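L-lactate dehydrogenase (Trichomonas vaginalis, PDB 4UUL) catalyses the NAD(H)-dependent interconversion of pyruvate and L-lactate, and belongs to a family whose members generally act as malate dehydrogenases. Local coordinates at residues Q95-A98 against D99-S102. The protein carries 1 engineered substitution. Sequence-based numbering, arbitrary orientation.
Sequences QVRA and DLIS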
loop_
_atom_site.group_PDB
_atom_site.type_symbol
_atom_site.label_atom_id
_atom_site.label_comp_id
_atom_site.label_asym_id
_atom_site.label_seq_id
_atom_site.Cartn_x
_atom_site.Cartn_y
_atom_site.Cartn_z
ATOM N N GLN B 95 10.603 29.229 11.509
ATOM C CA GLN B 95 9.193 29.573 11.743
ATOM C C GLN B 95 8.669 28.890 12.987
ATOM O O GLN B 95 9.194 27.874 13.396
ATOM C CB GLN B 95 8.310 29.182 10.571
ATOM C CG GLN B 95 8.439 30.100 9.402
ATOM C CD GLN B 95 7.443 29.779 8.340
ATOM O OE1 GLN B 95 6.968 28.597 8.195
ATOM N NE2 GLN B 95 7.082 30.809 7.589
ATOM N N VAL B 96 7.667 29.479 13.627
ATOM C CA VAL B 96 7.027 28.808 14.766
ATOM C C VAL B 96 5.637 28.382 14.349
ATOM O O VAL B 96 5.237 28.594 13.189
ATOM C CB VAL B 96 6.982 29.723 16.030
ATOM C CG1 VAL B 96 8.368 29.965 16.575
ATOM C CG2 VAL B 96 6.304 31.027 15.753
ATOM N N ARG B 97 4.887 27.766 15.255
ATOM C CA ARG B 97 3.573 27.252 14.906
ATOM C C ARG B 97 2.659 28.302 14.325
ATOM O O ARG B 97 1.944 28.031 13.374
ATOM C CB ARG B 97 2.898 26.576 16.066
ATOM C CG ARG B 97 1.594 25.918 15.604
ATOM C CD ARG B 97 1.281 24.786 16.442
ATOM N NE ARG B 97 0.039 24.145 16.091
ATOM C CZ ARG B 97 -0.115 23.010 15.445
ATOM N NH1 ARG B 97 0.936 22.349 14.925
ATOM N NH2 ARG B 97 -1.345 22.541 15.319
ATOM N N ALA B 98 2.697 29.520 14.854
ATOM C CA ALA B 98 1.855 30.571 14.318
ATOM C C ALA B 98 2.129 30.790 12.832
ATOM O O ALA B 98 1.213 31.018 12.070
ATOM C CB ALA B 98 2.058 31.852 15.137
ATOM N N ASP B 99 3.393 30.744 12.430
ATOM C CA ASP B 99 3.742 30.976 11.024
ATOM C C ASP B 99 3.350 29.764 10.138
ATOM O O ASP B 99 2.954 29.964 8.996
ATOM C CB ASP B 99 5.225 31.262 10.895
ATOM C CG ASP B 99 5.651 32.441 11.708
ATOM O OD1 ASP B 99 5.194 33.585 11.393
ATOM O OD2 ASP B 99 6.439 32.208 12.671
ATOM N N LEU B 100 3.393 28.569 10.708
ATOM C CA LEU B 100 2.929 27.389 10.010
ATOM C C LEU B 100 1.420 27.508 9.732
ATOM O O LEU B 100 0.943 27.198 8.625
ATOM C CB LEU B 100 3.180 26.153 10.856
ATOM C CG LEU B 100 2.647 24.838 10.234
ATOM C CD1 LEU B 100 3.461 24.444 8.986
ATOM C CD2 LEU B 100 2.683 23.766 11.261
ATOM N N ILE B 101 0.657 27.935 10.735
ATOM C CA ILE B 101 -0.763 28.140 10.562
ATOM C C ILE B 101 -0.978 29.204 9.505
ATOM O O ILE B 101 -1.817 29.033 8.618
ATOM C CB ILE B 101 -1.414 28.528 11.886
ATOM C CG1 ILE B 101 -1.368 27.372 12.880
ATOM C CG2 ILE B 101 -2.802 29.038 11.666
ATOM C CD1 ILE B 101 -1.492 27.849 14.318
ATOM N N SER B 102 -0.235 30.306 9.600
ATOM C CA SER B 102 -0.407 31.416 8.668
ATOM C C SER B 102 -0.122 31.036 7.222
ATOM O O SER B 102 -0.911 31.317 6.340
ATOM C CB SER B 102 0.522 32.552 9.034
ATOM O OG SER B 102 0.113 33.105 10.254
#
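Asp99 reaches back to Val96, the N-cap residue of helix 97-118, and OD2 accepts the Val96 backbone N-H at 3.1 Å, one half of a capping box whose other half the valine side chain cannot supply. The bond is almost straight (173°) and uses the lone pair facing away from OD1. With CG beside its own backbone N (chi1 -58°), the carboxylate turns back toward the start of the helix, whose dipole probably favours the negative charge there. Main-chain bonds begin the helix: Leu100 N binds Val96 O at 3.1 Å, while Ile101 N binds Arg97 O at 2.9 Å. Ala98 O is gripped twice by Ser102, through N and OG, from opposite faces of the carbonyl plane. In the packing, the extended Gln95 side chain runs alongside Asp99 CB, its CD 3.7 Å away, and Arg97 CG lies 3.9 Å from Ile101 CD1. Polar partners lie beyond: Gln95 OE1 bonds to Lys92 N, and Arg97 NH2 forms a salt bridge with Glu323 of helix 307-337. This turn starts the helix of a Rossmann beta-alpha-beta unit between strands 82-85 and 124-127, with Arg97 close to the predicted proton acceptor His186. The chemistry implies a helix start whose Val96 N-H is taken up by Asp99 and whose Ala98 O is doubly held by Ser102.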